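Local coordinates for immunoreactive 84kD antigen PG93 (Porphyromonas gingivalis, PDB 5M11), which serves as an essential bacterial surface component of the type IX secretion system and binds calcium and zinc ions, at residues 151-162 with 196-206; 189-197 with 208-216. All blocks are in the same frame, centred on the assembly; numbering follows the deposited sequence.

Both contacts lie in the N-terminal beta-propeller region, away from the metal sites, with centres about 14 Å apart. Contact 1 joins two neighbouring four-stranded sheets, whereas contact 2 works within one of them, tying the segment that leads into strand 196-202 to strands 205-210 and 214-219. They share Val-196 and Thr-197, and the packing of Leu-199 against Phe-208 runs from one to the other. Each is partly buried. Contact 1 relies on a buried carboxylate, a bridging water and aliphatic tips, with acidic groups and glycerol at its exposed end; contact 2 combines backbone pairing with leucines gathered round aromatic rings and an ion pair at a turn.

Contact 1: residues 151-162 with 196-206; sequences TDVAKLDNDRLL and VTGLGIVGEDI. With GOL (glycerol), chain U.
Asp-152, Ala-154 and Leu-156 of segment 151-162 meet Gly-198, Leu-199 and Ile-201 of segment 196-206 in a blade-to-blade contact, formed between the first strands of two consecutive four-stranded sheets. The strand segments run nearly parallel, at 12°, and face each other through side chains. Asp-152 OD2 accepts the backbone N-H of Leu-199 at 2.8 Å, with the donor well above the carboxylate plane. Its other oxygen, OD1, uses the anti lone pair for Val-153 N and also forms a salt bridge with Arg-114; the N-H donors and the arginine would probably favour the ionised form, though OD2 also lies near the carbonyl O of Leu-199. A little further along, one water donates to both Val-153 O (2.7 Å) and Leu-199 O (2.8 Å), joining the strands where they do not pair directly. Such packing of sheet on sheet is how a beta-propeller assembles its blades. With CG between its backbone N and carbonyl carbon (chi1 50°), Leu-199 brings CD1 to 3.5 Å from Ala-154 CB, a methyl also touched by Ile-201 CD1. Leu-156 crosses Ile-201 at about a right angle, while Leu-162 CD2 and Ile-206 CD1 meet tip to tip at 3.8 Å. At the exposed end a glycerol, probably from crystallisation, donates from O2 to Asp-157 OD1 at 2.8 Å, and its O3 lies 2.7 Å from Glu-204 OE1, between these two like-charged side chains.

Contact 2: residues 189-197 with 208-216; sequences LNLPMGSVT and FLLADGRVY
The carbonyl oxygen of Leu-209 is held by Thr-197, whose backbone N donates to it at 2.9 Å and whose OG1 adds a weak bond. The CA-H of Val-196 also makes a bent contact with this oxygen. Two residues on, Ala-211 N donates to Ser-195 O at 2.8 Å, so the two backbone bonds flank the antiparallel, non-hydrogen-bonded pair of Val-196 with Leu-210. This is the open end of the beta hairpin 196-202/205-210 in a propeller blade, where the chain enters the first strand through a short 3-10 segment, 193-195, and leaves the second by the type I turn 210-213. Ahead of the 3-10 segment, the chain lays its apolar side chains across the neighbouring strands. Leu-189 and Leu-191 each cross Phe-208 at about a right angle, Leu-189 CD2 standing 3.6 Å from Phe-208 CZ. The edge of the ring receives Val-196 CG1, and Met-193 makes an oblique Met-aromatic contact, SD lying 5.2 Å from the ring centroid. Leu-169, from the preceding sheet, touches Leu-189, Met-193 and Phe-208, so the cluster reaches into the preceding blade. Leu-191 also slides past Tyr-216 in the opposite direction, its CB over one ring face and its CD2 3.6 Å from Tyr-216 CB. At the turn, Asp-212 OD1 accepts Arg-214 N in an Asx turn and Arg-214 NE from the other face of the carboxylate plane; NH2 bonds to OD2, completing a side-on, two-nitrogen salt bridge. A bend of the Arg-214 chain at chi3 (-71°) turns NE and NH2 side-on to the carboxylate, a grip which fixes the guanidinium while Pro-192 CG approaches its NH2 to 4.0 Å and Leu-210 CD2 sits 3.6 Å above its plane, offset toward the rim.

Contact 1: residues 151-162 with 196-206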
loop_
_atom_site.group_PDB
_atom_site.type_symbol
_atom_site.label_atom_id
_atom_site.label_comp_id
_atom_site.label_asym_id
_atom_site.label_seq_id
_atom_site.Cartn_x
_atom_site.Cartn_y
_atom_site.Cartn_z
ATOM N N THR A 151 25.582 -2.490 15.980
ATOM C CA THR A 151 24.520 -2.496 16.975
ATOM C C THR A 151 24.142 -1.069 17.486
ATOM O O THR A 151 22.945 -0.804 17.636
ATOM C CB THR A 151 24.966 -3.440 18.084
ATOM O OG1 THR A 151 25.063 -4.745 17.504
ATOM C CG2 THR A 151 24.035 -3.454 19.278
ATOM N N ASP A 152 25.111 -0.177 17.760
ATOM C CA ASP A 152 24.799 1.158 18.288
ATOM C C ASP A 152 25.966 2.141 18.114
ATOM O O ASP A 152 27.084 1.715 17.820
ATOM C CB ASP A 152 24.427 1.069 19.788
ATOM C CG ASP A 152 23.343 2.046 20.226
ATOM O OD1 ASP A 152 23.293 3.175 19.680
ATOM O OD2 ASP A 152 22.576 1.705 21.136
ATOM N N VAL A 153 25.705 3.445 18.295
ATOM C CA VAL A 153 26.731 4.460 18.171
ATOM C C VAL A 153 26.519 5.564 19.252
ATOM O O VAL A 153 25.386 5.815 19.706
ATOM C CB VAL A 153 26.849 5.032 16.710
ATOM C CG1 VAL A 153 25.597 5.787 16.247
ATOM C CG2 VAL A 153 28.119 5.873 16.515
ATOM N N ALA A 154 27.640 6.166 19.693
ATOM C CA ALA A 154 27.652 7.230 20.669
ATOM C C ALA A 154 28.843 8.182 20.403
ATOM O O ALA A 154 29.938 7.753 20.054
ATOM C CB ALA A 154 27.708 6.664 22.074
ATOM N N LYS A 155 28.602 9.480 20.539
ATOM C CA LYS A 155 29.621 10.470 20.319
ATOM C C LYS A 155 30.059 10.990 21.677
ATOM O O LYS A 155 29.227 11.254 22.548
ATOM C CB LYS A 155 29.058 11.572 19.391
ATOM C CG LYS A 155 29.999 12.689 19.004
ATOM C CD LYS A 155 31.065 12.309 17.997
ATOM C CE LYS A 155 31.786 13.548 17.504
ATOM N NZ LYS A 155 32.614 14.186 18.565
ATOM N N LEU A 156 31.362 11.135 21.850
ATOM C CA LEU A 156 31.970 11.614 23.078
ATOM C C LEU A 156 32.767 12.934 22.878
ATOM O O LEU A 156 32.794 13.541 21.805
ATOM C CB LEU A 156 32.917 10.517 23.615
ATOM C CG LEU A 156 32.288 9.256 24.156
ATOM C CD1 LEU A 156 33.225 8.094 23.992
ATOM C CD2 LEU A 156 31.993 9.397 25.619
ATOM N N ASP A 157 33.435 13.344 23.951
ATOM C CA ASP A 157 34.347 14.468 24.022
ATOM C C ASP A 157 35.542 14.266 23.093
ATOM O O ASP A 157 35.912 13.130 22.799
ATOM C CB ASP A 157 34.868 14.584 25.473
ATOM C CG ASP A 157 33.907 15.226 26.448
ATOM O OD1 ASP A 157 33.159 16.144 26.022
ATOM O OD2 ASP A 157 33.967 14.878 27.664
ATOM N N ASN A 158 36.170 15.378 22.679
ATOM C CA ASN A 158 37.398 15.414 21.880
ATOM C C ASN A 158 37.313 14.510 20.630
ATOM O O ASN A 158 38.128 13.593 20.452
ATOM C CB ASN A 158 38.628 15.051 22.756
ATOM C CG ASN A 158 38.609 15.674 24.139
ATOM O OD1 ASN A 158 38.516 14.966 25.157
ATOM N ND2 ASN A 158 38.659 17.016 24.204
ATOM N N ASP A 159 36.297 14.787 19.787
ATOM C CA ASP A 159 36.015 14.134 18.513
ATOM C C ASP A 159 36.072 12.568 18.573
ATOM O O ASP A 159 36.380 11.930 17.554
ATOM C CB ASP A 159 36.984 14.674 17.425
ATOM C CG ASP A 159 36.406 15.764 16.510
ATOM O OD1 ASP A 159 35.212 15.643 16.103
ATOM O OD2 ASP A 159 37.168 16.708 16.146
ATOM N N ARG A 160 35.772 11.962 19.747
ATOM C CA ARG A 160 35.805 10.508 19.908
ATOM C C ARG A 160 34.448 9.888 19.589
ATOM O O ARG A 160 33.401 10.446 19.925
ATOM C CB ARG A 160 36.242 10.114 21.302
ATOM C CG ARG A 160 37.749 10.145 21.509
ATOM C CD ARG A 160 38.119 10.784 22.845
ATOM N NE ARG A 160 37.128 10.499 23.888
ATOM C CZ ARG A 160 36.946 11.230 24.980
ATOM N NH1 ARG A 160 37.680 12.315 25.188
ATOM N NH2 ARG A 160 36.021 10.891 25.865
ATOM N N LEU A 161 34.474 8.753 18.918
ATOM C CA LEU A 161 33.299 8.058 18.470
ATOM C C LEU A 161 33.302 6.647 19.043
ATOM O O LEU A 161 34.337 5.967 19.069
ATOM C CB LEU A 161 33.363 8.061 16.943
ATOM C CG LEU A 161 32.091 7.890 16.139
ATOM C CD1 LEU A 161 31.170 9.070 16.332
ATOM C CD2 LEU A 161 32.448 7.765 14.662
ATOM N N LEU A 162 32.154 6.221 19.535
ATOM C CA LEU A 162 31.982 4.927 20.177
ATOM C C LEU A 162 31.087 4.022 19.329
ATOM O O LEU A 162 30.008 4.426 18.904
ATOM C CB LEU A 162 31.399 5.183 21.563
ATOM C CG LEU A 162 31.864 4.315 22.697
ATOM C CD1 LEU A 162 33.388 4.273 22.805
ATOM C CD2 LEU A 162 31.278 4.817 23.971
ATOM N N VAL A 196 25.045 -6.394 25.417
ATOM C CA VAL A 196 24.628 -4.993 25.308
ATOM C C VAL A 196 23.795 -4.830 24.043
ATOM O O VAL A 196 24.289 -5.126 22.953
ATOM C CB VAL A 196 25.798 -3.966 25.367
ATOM C CG1 VAL A 196 25.285 -2.533 25.222
ATOM C CG2 VAL A 196 26.630 -4.114 26.639
ATOM N N THR A 197 22.528 -4.384 24.206
ATOM C CA THR A 197 21.567 -4.160 23.126
ATOM C C THR A 197 21.506 -2.689 22.731
ATOM O O THR A 197 21.034 -2.347 21.635
ATOM C CB THR A 197 20.177 -4.629 23.520
ATOM O OG1 THR A 197 19.707 -3.807 24.570
ATOM C CG2 THR A 197 20.124 -6.075 23.899
ATOM N N GLY A 198 21.952 -1.827 23.637
ATOM C CA GLY A 198 21.968 -0.399 23.384
ATOM C C GLY A 198 22.866 0.390 24.294
ATOM O O GLY A 198 23.158 -0.040 25.397
ATOM N N LEU A 199 23.281 1.568 23.845
ATOM C CA LEU A 199 24.090 2.480 24.644
ATOM C C LEU A 199 23.768 3.946 24.283
ATOM O O LEU A 199 23.361 4.230 23.159
ATOM C CB LEU A 199 25.620 2.195 24.591
ATOM C CG LEU A 199 26.308 2.031 23.258
ATOM C CD1 LEU A 199 26.654 3.332 22.671
ATOM C CD2 LEU A 199 27.596 1.269 23.424
ATOM N N GLY A 200 23.949 4.839 25.251
ATOM C CA GLY A 200 23.710 6.251 25.069
ATOM C C GLY A 200 24.397 7.029 26.153
ATOM O O GLY A 200 24.633 6.488 27.224
ATOM N N ILE A 201 24.729 8.292 25.870
ATOM C CA ILE A 201 25.381 9.260 26.747
ATOM C C ILE A 201 24.344 10.132 27.422
ATOM O O ILE A 201 23.375 10.549 26.797
ATOM C CB ILE A 201 26.383 10.089 25.913
ATOM C CG1 ILE A 201 27.787 9.525 26.059
ATOM C CG2 ILE A 201 26.375 11.541 26.252
ATOM C CD1 ILE A 201 28.286 8.896 24.869
ATOM N N VAL A 202 24.550 10.411 28.703
ATOM C CA VAL A 202 23.667 11.259 29.497
ATOM C C VAL A 202 24.595 12.000 30.434
ATOM O O VAL A 202 25.231 11.395 31.281
ATOM C CB VAL A 202 22.492 10.481 30.184
ATOM C CG1 VAL A 202 22.963 9.253 30.963
ATOM C CG2 VAL A 202 21.625 11.385 31.047
ATOM N N GLY A 203 24.765 13.282 30.170
ATOM C CA GLY A 203 25.673 14.160 30.902
ATOM C C GLY A 203 27.095 13.665 30.774
ATOM O O GLY A 203 27.537 13.308 29.669
ATOM N N GLU A 204 27.769 13.524 31.938
ATOM C CA GLU A 204 29.141 13.012 32.008
ATOM C C GLU A 204 29.188 11.449 32.129
ATOM O O GLU A 204 30.217 10.901 32.514
ATOM C CB GLU A 204 29.914 13.689 33.146
ATOM C CG GLU A 204 30.012 15.200 32.986
ATOM C CD GLU A 204 30.760 15.763 31.787
ATOM O OE1 GLU A 204 31.723 15.114 31.311
ATOM O OE2 GLU A 204 30.418 16.892 31.366
ATOM N N ASP A 205 28.102 10.740 31.768
ATOM C CA ASP A 205 28.064 9.283 31.842
ATOM C C ASP A 205 27.600 8.662 30.527
ATOM O O ASP A 205 26.955 9.316 29.710
ATOM C CB ASP A 205 27.146 8.787 32.981
ATOM C CG ASP A 205 27.276 9.505 34.300
ATOM O OD1 ASP A 205 28.344 9.384 34.940
ATOM O OD2 ASP A 205 26.299 10.179 34.704
ATOM N N ILE A 206 27.905 7.378 30.364
ATOM C CA ILE A 206 27.529 6.520 29.249
ATOM C C ILE A 206 26.749 5.352 29.863
ATOM O O ILE A 206 27.241 4.740 30.809
ATOM C CB ILE A 206 28.772 6.085 28.382
ATOM C CG1 ILE A 206 28.470 4.905 27.457
ATOM C CG2 ILE A 206 30.041 5.808 29.178
ATOM C CD1 ILE A 206 28.102 5.310 26.073
HETATM C C1 GOL U . 30.201 18.047 26.034
HETATM O O1 GOL U . 29.615 17.819 24.756
HETATM C C2 GOL U . 30.038 16.844 26.936
HETATM O O2 GOL U . 30.386 15.654 26.215
HETATM C C3 GOL U . 30.949 16.998 28.133
HETATM O O3 GOL U . 31.281 15.732 28.694
HETATM O O HOH W 1 23.666 6.637 21.676
#

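Contact 2: residues 189-197 with 208-216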
loop_
_atom_site.group_PDB
_atom_site.type_symbol
_atom_site.label_atom_id
_atom_site.label_comp_id
_atom_site.label_asym_id
_atom_site.label_seq_id
_atom_site.Cartn_x
_atom_site.Cartn_y
_atom_site.Cartn_z
ATOM N N LEU A 189 35.738 -3.684 28.964
ATOM C CA LEU A 189 34.968 -3.116 30.075
ATOM C C LEU A 189 34.398 -4.213 30.972
ATOM O O LEU A 189 34.007 -5.281 30.498
ATOM C CB LEU A 189 33.832 -2.223 29.524
ATOM C CG LEU A 189 34.047 -0.712 29.470
ATOM C CD1 LEU A 189 35.457 -0.314 28.980
ATOM C CD2 LEU A 189 33.008 -0.054 28.623
ATOM N N ASN A 190 34.350 -3.939 32.274
ATOM C CA ASN A 190 33.821 -4.892 33.233
ATOM C C ASN A 190 32.277 -4.921 33.149
ATOM O O ASN A 190 31.587 -4.296 33.962
ATOM C CB ASN A 190 34.321 -4.588 34.658
ATOM C CG ASN A 190 33.842 -5.571 35.713
ATOM O OD1 ASN A 190 34.059 -6.793 35.614
ATOM N ND2 ASN A 190 33.174 -5.057 36.747
ATOM N N LEU A 191 31.758 -5.624 32.119
ATOM C CA LEU A 191 30.344 -5.918 31.873
ATOM C C LEU A 191 30.237 -6.872 30.683
ATOM O O LEU A 191 31.143 -6.858 29.849
ATOM C CB LEU A 191 29.423 -4.672 31.709
ATOM C CG LEU A 191 29.666 -3.645 30.614
ATOM C CD1 LEU A 191 29.220 -4.146 29.281
ATOM C CD2 LEU A 191 28.821 -2.426 30.847
ATOM N N PRO A 192 29.177 -7.720 30.568
ATOM C CA PRO A 192 29.090 -8.608 29.385
ATOM C C PRO A 192 28.715 -7.803 28.125
ATOM O O PRO A 192 27.535 -7.626 27.815
ATOM C CB PRO A 192 28.022 -9.627 29.788
ATOM C CG PRO A 192 27.148 -8.880 30.764
ATOM C CD PRO A 192 28.023 -7.909 31.481
ATOM N N MET A 193 29.736 -7.305 27.401
ATOM C CA MET A 193 29.578 -6.468 26.204
ATOM C C MET A 193 28.791 -7.178 25.090
ATOM O O MET A 193 28.119 -6.497 24.306
ATOM C CB MET A 193 30.939 -5.978 25.689
ATOM C CG MET A 193 30.861 -4.728 24.825
ATOM S SD MET A 193 30.135 -3.242 25.605
ATOM C CE MET A 193 31.473 -2.762 26.647
ATOM N N GLY A 194 28.832 -8.516 25.064
ATOM C CA GLY A 194 28.092 -9.321 24.094
ATOM C C GLY A 194 26.583 -9.326 24.313
ATOM O O GLY A 194 25.820 -9.698 23.410
ATOM N N SER A 195 26.144 -8.897 25.520
ATOM C CA SER A 195 24.740 -8.815 25.912
ATOM C C SER A 195 24.184 -7.394 25.757
ATOM O O SER A 195 22.979 -7.208 25.948
ATOM C CB SER A 195 24.564 -9.272 27.356
ATOM O OG SER A 195 25.028 -10.600 27.521
ATOM N N VAL A 196 25.045 -6.394 25.417
ATOM C CA VAL A 196 24.628 -4.993 25.308
ATOM C C VAL A 196 23.795 -4.830 24.043
ATOM O O VAL A 196 24.289 -5.126 22.953
ATOM C CB VAL A 196 25.798 -3.966 25.367
ATOM C CG1 VAL A 196 25.285 -2.533 25.222
ATOM C CG2 VAL A 196 26.630 -4.114 26.639
ATOM N N THR A 197 22.528 -4.384 24.206
ATOM C CA THR A 197 21.567 -4.160 23.126
ATOM C C THR A 197 21.506 -2.689 22.731
ATOM O O THR A 197 21.034 -2.347 21.635
ATOM C CB THR A 197 20.177 -4.629 23.520
ATOM O OG1 THR A 197 19.707 -3.807 24.570
ATOM C CG2 THR A 197 20.124 -6.075 23.899
ATOM N N PHE A 208 24.773 1.588 29.452
ATOM C CA PHE A 208 24.752 0.336 28.710
ATOM C C PHE A 208 23.616 -0.548 29.149
ATOM O O PHE A 208 23.600 -1.037 30.277
ATOM C CB PHE A 208 26.062 -0.438 28.862
ATOM C CG PHE A 208 27.332 0.321 28.586
ATOM C CD1 PHE A 208 27.905 0.307 27.322
ATOM C CD2 PHE A 208 28.021 0.948 29.617
ATOM C CE1 PHE A 208 29.122 0.939 27.080
ATOM C CE2 PHE A 208 29.247 1.576 29.376
ATOM C CZ PHE A 208 29.791 1.566 28.107
ATOM N N LEU A 209 22.691 -0.785 28.225
ATOM C CA LEU A 209 21.540 -1.643 28.429
ATOM C C LEU A 209 21.854 -3.022 27.930
ATOM O O LEU A 209 22.283 -3.181 26.780
ATOM C CB LEU A 209 20.281 -1.103 27.724
ATOM C CG LEU A 209 19.067 -2.012 27.680
ATOM C CD1 LEU A 209 18.523 -2.305 29.084
ATOM C CD2 LEU A 209 18.010 -1.396 26.807
ATOM N N LEU A 210 21.588 -4.016 28.794
ATOM C CA LEU A 210 21.806 -5.421 28.537
ATOM C C LEU A 210 20.497 -6.072 28.183
ATOM O O LEU A 210 19.439 -5.633 28.647
ATOM C CB LEU A 210 22.408 -6.070 29.793
ATOM C CG LEU A 210 23.924 -6.039 30.007
ATOM C CD1 LEU A 210 24.514 -4.688 29.771
ATOM C CD2 LEU A 210 24.245 -6.435 31.407
ATOM N N ALA A 211 20.568 -7.145 27.379
ATOM C CA ALA A 211 19.428 -7.956 26.951
ATOM C C ALA A 211 18.607 -8.439 28.137
ATOM O O ALA A 211 17.383 -8.439 28.034
ATOM C CB ALA A 211 19.908 -9.141 26.132
ATOM N N ASP A 212 19.266 -8.795 29.277
ATOM C CA ASP A 212 18.580 -9.301 30.488
ATOM C C ASP A 212 17.905 -8.188 31.336
ATOM O O ASP A 212 17.426 -8.472 32.430
ATOM C CB ASP A 212 19.543 -10.117 31.375
ATOM C CG ASP A 212 20.709 -9.333 31.924
ATOM O OD1 ASP A 212 20.472 -8.328 32.611
ATOM O OD2 ASP A 212 21.865 -9.725 31.664
ATOM N N GLY A 213 17.895 -6.949 30.849
ATOM C CA GLY A 213 17.258 -5.849 31.559
ATOM C C GLY A 213 18.155 -4.953 32.381
ATOM O O GLY A 213 17.809 -3.793 32.597
ATOM N N ARG A 214 19.309 -5.457 32.856
ATOM C CA ARG A 214 20.236 -4.651 33.675
ATOM C C ARG A 214 20.694 -3.395 32.934
ATOM O O ARG A 214 20.688 -3.389 31.702
ATOM C CB ARG A 214 21.464 -5.482 34.070
ATOM C CG ARG A 214 21.215 -6.430 35.235
ATOM C CD ARG A 214 22.481 -7.154 35.635
ATOM N NE ARG A 214 22.855 -8.124 34.614
ATOM C CZ ARG A 214 24.068 -8.630 34.465
ATOM N NH1 ARG A 214 25.046 -8.271 35.280
ATOM N NH2 ARG A 214 24.313 -9.505 33.500
ATOM N N VAL A 215 21.051 -2.333 33.656
ATOM C CA VAL A 215 21.549 -1.101 33.034
ATOM C C VAL A 215 22.812 -0.697 33.749
ATOM O O VAL A 215 22.827 -0.575 34.975
ATOM C CB VAL A 215 20.518 0.042 32.996
ATOM C CG1 VAL A 215 21.182 1.384 32.686
ATOM C CG2 VAL A 215 19.413 -0.254 32.007
ATOM N N TYR A 216 23.872 -0.518 32.987
ATOM C CA TYR A 216 25.144 -0.150 33.558
ATOM C C TYR A 216 25.452 1.290 33.277
ATOM O O TYR A 216 25.119 1.803 32.214
ATOM C CB TYR A 216 26.243 -1.082 33.045
ATOM C CG TYR A 216 26.307 -2.374 33.834
ATOM C CD1 TYR A 216 27.108 -2.480 34.970
ATOM C CD2 TYR A 216 25.519 -3.467 33.489
ATOM C CE1 TYR A 216 27.133 -3.645 35.730
ATOM C CE2 TYR A 216 25.547 -4.644 34.239
ATOM C CZ TYR A 216 26.351 -4.722 35.360
ATOM O OH TYR A 216 26.378 -5.858 36.111
#